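Local coordinates for ATP/GTP-binding site-containing protein A (PDB 6NTR) that functions in the periplasm to maintain the integrity of the bacterial cell envelope, at residues A[210-215]-A[219-224]; A[134-137]-A[143-146]. One frame throughout, in Å; residues are numbered along the deposited sequence.

In the fold
Both contacts belong to the antiparallel, barrel-like strand framework of this EipB-family protein, their centres about 15 Å apart. Contact 2 comes first along the chain and closes before contact 1 opens: it holds the end of helix 126-138 against the start of strand 143-148. That strand pairs with strand 159-165, which leads through strand 187-195 to strand 207-214, the first arm of the hairpin in contact 1. The two therefore share one run of neighbouring strands, contact 1 within the wall and contact 2 where the helix packs on it. They meet directly where Ile134 CD1 packs on Arg215 O, at 3.5 Å, so helix and hairpin adjoin.

Contact 1 of 2, residues A[210-215]-A[219-224]; sequences NFKLYR and TRDMTM. Unlike the reference sequence in segment 219-224: Met222 (reference Leu). With EDO (1,2-ethanediol), chain G.
Lys212 and Arg220 face each other as a hydrogen-bonded pair of a beta hairpin in the barrel-like wall, and their side chains lie across one another on the same face as Asn210 and Thr223. Lys212 CD sits over one face of the Arg220 guanidinium, 3.5 Å from Arg220 NH1. Lys212 CD and CE lie alongside Asp221 OD2; the chain is bent at its last torsion, and Lys212 NZ makes only a long salt bridge to Asp221 OD2, at 3.6 Å. The aliphatic part of the lysine thus covers the guanidinium and flanks the carboxylate. Asp173 and Glu175 form salt bridges with Arg220 NH1, so acidic groups probably offset the two neighbouring positive charges.

The backbone ladder between strand 210-214 and residues 219-224 changes register: Asn210 pairs with Thr223 but Lys212 with Arg220, a beta bulge at the corner around Asp221. Lys212 and Arg220 exchange two backbone hydrogen bonds, N to O in each direction. Beyond the bulge, Asn210 O accepts from Thr223 N at 3.0 Å.

On the other face, Leu213 CD1 touches Thr219 CG2 at 3.9 Å, and the same methyl lies obliquely to the Phe211 ring. A 1,2-ethanediol, probably from the crystallisation liquor, accepts a bond from Thr219 N through its O1 at 3.1 Å.

Arg220 CG lies between its backbone N and carbonyl carbon (chi1 61°), and the chain runs extended to NE, which meets the edge of Tyr214 and donates to its OH at 2.8 Å, with the hydroxyl oxygen 20° out of the guanidinium plane.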
loop_
_atom_site.group_PDB
_atom_site.type_symbol
_atom_site.label_atom_id
_atom_site.label_comp_id
_atom_site.label_asym_id
_atom_site.label_seq_id
_atom_site.Cartn_x
_atom_site.Cartn_y
_atom_site.Cartn_z
ATOM N N ASN A 210 0.252 -10.033 0.945
ATOM C CA ASN A 210 -0.292 -10.709 2.086
ATOM C C ASN A 210 0.155 -9.976 3.327
ATOM O O ASN A 210 1.311 -9.690 3.468
ATOM C CB ASN A 210 0.234 -12.132 2.166
ATOM C CG ASN A 210 -0.108 -12.940 0.956
ATOM O OD1 ASN A 210 0.505 -12.811 -0.085
ATOM N ND2 ASN A 210 -1.096 -13.790 1.094
ATOM N N PHE A 211 -0.753 -9.683 4.235
ATOM C CA PHE A 211 -0.382 -9.003 5.450
ATOM C C PHE A 211 -1.260 -9.376 6.622
ATOM O O PHE A 211 -2.334 -9.878 6.441
ATOM C CB PHE A 211 -0.391 -7.472 5.238
ATOM C CG PHE A 211 -1.720 -6.906 4.849
ATOM C CD1 PHE A 211 -2.105 -6.856 3.540
ATOM C CD2 PHE A 211 -2.574 -6.419 5.794
ATOM C CE1 PHE A 211 -3.318 -6.343 3.185
ATOM C CE2 PHE A 211 -3.790 -5.910 5.442
ATOM C CZ PHE A 211 -4.159 -5.872 4.137
ATOM N N LYS A 212 -0.784 -9.098 7.824
ATOM C CA LYS A 212 -1.530 -9.323 9.046
ATOM C C LYS A 212 -2.045 -7.949 9.449
ATOM O O LYS A 212 -1.271 -7.036 9.629
ATOM C CB LYS A 212 -0.623 -9.878 10.126
ATOM C CG LYS A 212 -0.274 -11.339 9.950
ATOM C CD LYS A 212 0.750 -11.787 10.968
ATOM C CE LYS A 212 0.865 -13.300 11.043
ATOM N NZ LYS A 212 0.537 -13.972 9.762
ATOM N N LEU A 213 -3.347 -7.797 9.598
ATOM C CA LEU A 213 -3.941 -6.508 9.897
ATOM C C LEU A 213 -4.660 -6.361 11.226
ATOM O O LEU A 213 -5.410 -7.232 11.620
ATOM C CB LEU A 213 -4.895 -6.169 8.760
ATOM C CG LEU A 213 -6.009 -5.151 8.924
ATOM C CD1 LEU A 213 -5.490 -3.767 8.610
ATOM C CD2 LEU A 213 -7.136 -5.487 7.976
ATOM N N TYR A 214 -4.412 -5.247 11.906
ATOM C CA TYR A 214 -5.033 -4.910 13.183
ATOM C C TYR A 214 -6.321 -4.137 12.955
ATOM O O TYR A 214 -6.515 -3.502 11.922
ATOM C CB TYR A 214 -4.093 -4.073 14.054
ATOM C CG TYR A 214 -2.928 -4.844 14.571
ATOM C CD1 TYR A 214 -1.848 -5.124 13.753
ATOM C CD2 TYR A 214 -2.908 -5.314 15.873
ATOM C CE1 TYR A 214 -0.775 -5.855 14.210
ATOM C CE2 TYR A 214 -1.841 -6.043 16.343
ATOM C CZ TYR A 214 -0.776 -6.312 15.505
ATOM O OH TYR A 214 0.290 -7.043 15.961
ATOM N N ARG A 215 -7.208 -4.190 13.946
ATOM C CA ARG A 215 -8.444 -3.419 13.872
ATOM C C ARG A 215 -8.194 -1.913 13.735
ATOM O O ARG A 215 -9.060 -1.198 13.212
ATOM C CB ARG A 215 -9.292 -3.701 15.113
ATOM C CG ARG A 215 -10.759 -3.780 14.854
ATOM C CD ARG A 215 -11.404 -4.677 15.883
ATOM N NE ARG A 215 -11.345 -4.150 17.247
ATOM C CZ ARG A 215 -12.415 -3.860 17.985
ATOM N NH1 ARG A 215 -13.633 -4.071 17.505
ATOM N NH2 ARG A 215 -12.272 -3.393 19.216
ATOM N N THR A 219 -0.524 -2.670 10.275
ATOM C CA THR A 219 -0.274 -3.911 9.565
ATOM C C THR A 219 1.169 -4.309 9.783
ATOM O O THR A 219 2.016 -3.472 10.079
ATOM C CB THR A 219 -0.502 -3.797 8.065
ATOM O OG1 THR A 219 0.596 -3.099 7.485
ATOM C CG2 THR A 219 -1.735 -3.044 7.776
ATOM N N ARG A 220 1.455 -5.593 9.602
ATOM C CA ARG A 220 2.800 -6.111 9.801
ATOM C C ARG A 220 2.956 -7.360 8.957
ATOM O O ARG A 220 2.069 -7.714 8.182
ATOM C CB ARG A 220 3.066 -6.398 11.273
ATOM C CG ARG A 220 2.147 -7.428 11.881
ATOM C CD ARG A 220 2.522 -7.634 13.331
ATOM N NE ARG A 220 1.664 -8.579 14.029
ATOM C CZ ARG A 220 1.864 -9.891 14.051
ATOM N NH1 ARG A 220 2.895 -10.422 13.401
ATOM N NH2 ARG A 220 1.038 -10.673 14.729
ATOM N N ASP A 221 4.092 -8.022 9.062
ATOM C CA ASP A 221 4.312 -9.295 8.388
ATOM C C ASP A 221 3.954 -9.254 6.931
ATOM O O ASP A 221 3.305 -10.139 6.436
ATOM C CB ASP A 221 3.537 -10.417 9.078
ATOM C CG ASP A 221 4.157 -11.782 8.876
ATOM O OD1 ASP A 221 4.873 -11.999 7.896
ATOM O OD2 ASP A 221 3.912 -12.651 9.708
HETATM N N MSE A 222 4.347 -8.210 6.248
HETATM C CA MSE A 222 4.035 -8.059 4.853
HETATM C C MSE A 222 4.814 -8.916 3.940
HETATM O O MSE A 222 5.929 -9.304 4.252
HETATM C CB MSE A 222 4.312 -6.649 4.376
HETATM C CG MSE A 222 4.771 -5.734 5.490
HETATM SE SE MSE A 222 3.619 -4.217 5.259
HETATM C CE MSE A 222 4.111 -3.842 3.409
ATOM N N THR A 223 4.197 -9.293 2.843
ATOM C CA THR A 223 4.870 -10.019 1.809
ATOM C C THR A 223 4.306 -9.458 0.531
ATOM O O THR A 223 3.118 -9.405 0.361
ATOM C CB THR A 223 4.617 -11.526 1.894
ATOM O OG1 THR A 223 5.280 -12.050 3.037
ATOM C CG2 THR A 223 5.146 -12.208 0.677
HETATM N N MSE A 224 5.167 -9.064 -0.386
HETATM C CA MSE A 224 4.696 -8.509 -1.616
HETATM C C MSE A 224 5.123 -9.358 -2.750
HETATM O O MSE A 224 6.317 -9.515 -2.958
HETATM C CB MSE A 224 5.241 -7.095 -1.708
HETATM C CG MSE A 224 4.667 -6.362 -0.519
HETATM SE SE MSE A 224 5.786 -4.905 0.124
HETATM C CE MSE A 224 5.256 -3.689 -1.309
HETATM C C1 EDO G . 0.093 0.116 8.713
HETATM O O1 EDO G . 1.319 -0.310 9.321
HETATM C C2 EDO G . 0.206 -0.039 7.211
HETATM O O2 EDO G . -1.071 0.283 6.664
#

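Contact 2 of 2, residues A[134-137]-A[143-146]; sequences IGKA and FYQT
The helical turn 134-137 comes nearest to the start of strand 143-148 at Lys136 and Tyr144, whose CA atoms are 8.8 Å apart, a spacing bridged by side chains alone. Both residues send CB toward the other segment. Lys136 lays its aliphatic chain over one face of the Tyr144 ring: CD stands 3.4 Å from the ring centroid and only 7° off the normal, a CH-pi contact over the middle of the ring. Lys136 CB approaches the same ring at Tyr144 CE2, 3.8 Å away.

Beyond CG the lysine is extended, which carries NZ past the centre toward the CG and CD1 side, where Lys136 NZ makes an off-centre cation-pi contact 4.4 Å from the Tyr144 centroid. The ring reaches back to the helix because its CG lies between the backbone N and the carbonyl carbon (chi1 69°). Tyr144 also touches Glu132 and Leu133 of the same helix, while its backbone is hydrogen-bonded to Val163 of the adjacent strand. One aromatic residue therefore joins strand and helix.

Here a buried tyrosine, one face covered by a lysine chain, packs helix 126-138 against the strand that follows it in the EipB barrel-like fold.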
loop_
_atom_site.group_PDB
_atom_site.type_symbol
_atom_site.label_atom_id
_atom_site.label_comp_id
_atom_site.label_asym_id
_atom_site.label_seq_id
_atom_site.Cartn_x
_atom_site.Cartn_y
_atom_site.Cartn_z
ATOM N N ILE A 134 -11.606 -3.429 7.024
ATOM C CA ILE A 134 -11.776 -3.720 8.448
ATOM C C ILE A 134 -13.226 -4.048 8.756
ATOM O O ILE A 134 -13.519 -5.023 9.454
ATOM C CB ILE A 134 -11.283 -2.549 9.322
ATOM C CG1 ILE A 134 -9.793 -2.299 9.117
ATOM C CG2 ILE A 134 -11.522 -2.834 10.785
ATOM C CD1 ILE A 134 -9.325 -0.993 9.701
ATOM N N GLY A 135 -14.151 -3.238 8.258
ATOM C CA GLY A 135 -15.559 -3.450 8.521
ATOM C C GLY A 135 -16.011 -4.817 8.062
ATOM O O GLY A 135 -16.528 -5.612 8.846
ATOM N N LYS A 136 -15.795 -5.103 6.784
ATOM C CA LYS A 136 -16.118 -6.420 6.262
ATOM C C LYS A 136 -15.489 -7.507 7.124
ATOM O O LYS A 136 -16.140 -8.493 7.468
ATOM C CB LYS A 136 -15.667 -6.515 4.804
ATOM C CG LYS A 136 -16.402 -5.497 3.934
ATOM C CD LYS A 136 -16.515 -5.880 2.472
ATOM C CE LYS A 136 -17.575 -5.023 1.768
ATOM N NZ LYS A 136 -17.992 -5.537 0.429
ATOM N N ALA A 137 -14.239 -7.311 7.536
ATOM C CA ALA A 137 -13.580 -8.309 8.369
ATOM C C ALA A 137 -14.255 -8.440 9.720
ATOM O O ALA A 137 -14.468 -9.553 10.211
ATOM C CB ALA A 137 -12.113 -7.946 8.552
ATOM N N PHE A 143 -14.255 -12.978 1.905
ATOM C CA PHE A 143 -13.919 -12.926 0.498
ATOM C C PHE A 143 -14.768 -11.880 -0.203
ATOM O O PHE A 143 -15.973 -11.902 -0.083
ATOM C CB PHE A 143 -14.179 -14.296 -0.116
ATOM C CG PHE A 143 -13.175 -14.719 -1.136
ATOM C CD1 PHE A 143 -13.224 -14.219 -2.414
ATOM C CD2 PHE A 143 -12.206 -15.638 -0.823
ATOM C CE1 PHE A 143 -12.312 -14.617 -3.358
ATOM C CE2 PHE A 143 -11.290 -16.042 -1.763
ATOM C CZ PHE A 143 -11.346 -15.533 -3.031
ATOM N N TYR A 144 -14.156 -10.966 -0.942
ATOM C CA TYR A 144 -14.907 -9.944 -1.671
ATOM C C TYR A 144 -14.131 -9.274 -2.797
ATOM O O TYR A 144 -12.932 -9.342 -2.844
ATOM C CB TYR A 144 -15.584 -8.930 -0.742
ATOM C CG TYR A 144 -14.674 -7.985 -0.002
ATOM C CD1 TYR A 144 -14.329 -6.759 -0.538
ATOM C CD2 TYR A 144 -14.193 -8.304 1.245
ATOM C CE1 TYR A 144 -13.506 -5.900 0.142
ATOM C CE2 TYR A 144 -13.370 -7.449 1.927
ATOM C CZ TYR A 144 -13.038 -6.250 1.366
ATOM O OH TYR A 144 -12.229 -5.411 2.047
ATOM N N GLN A 145 -14.846 -8.639 -3.703
ATOM C CA GLN A 145 -14.254 -7.957 -4.833
ATOM C C GLN A 145 -14.671 -6.494 -4.798
ATOM O O GLN A 145 -15.789 -6.178 -4.433
ATOM C CB GLN A 145 -14.699 -8.595 -6.141
ATOM C CG GLN A 145 -14.166 -9.994 -6.371
ATOM C CD GLN A 145 -14.286 -10.435 -7.809
ATOM O OE1 GLN A 145 -15.202 -10.046 -8.509
ATOM N NE2 GLN A 145 -13.348 -11.235 -8.251
ATOM N N THR A 146 -13.749 -5.632 -5.172
ATOM C CA THR A 146 -13.969 -4.204 -5.175
ATOM C C THR A 146 -12.943 -3.549 -6.068
ATOM O O THR A 146 -12.165 -4.218 -6.718
ATOM C CB THR A 146 -13.956 -3.612 -3.762
ATOM O OG1 THR A 146 -14.372 -2.254 -3.824
ATOM C CG2 THR A 146 -12.591 -3.684 -3.162
#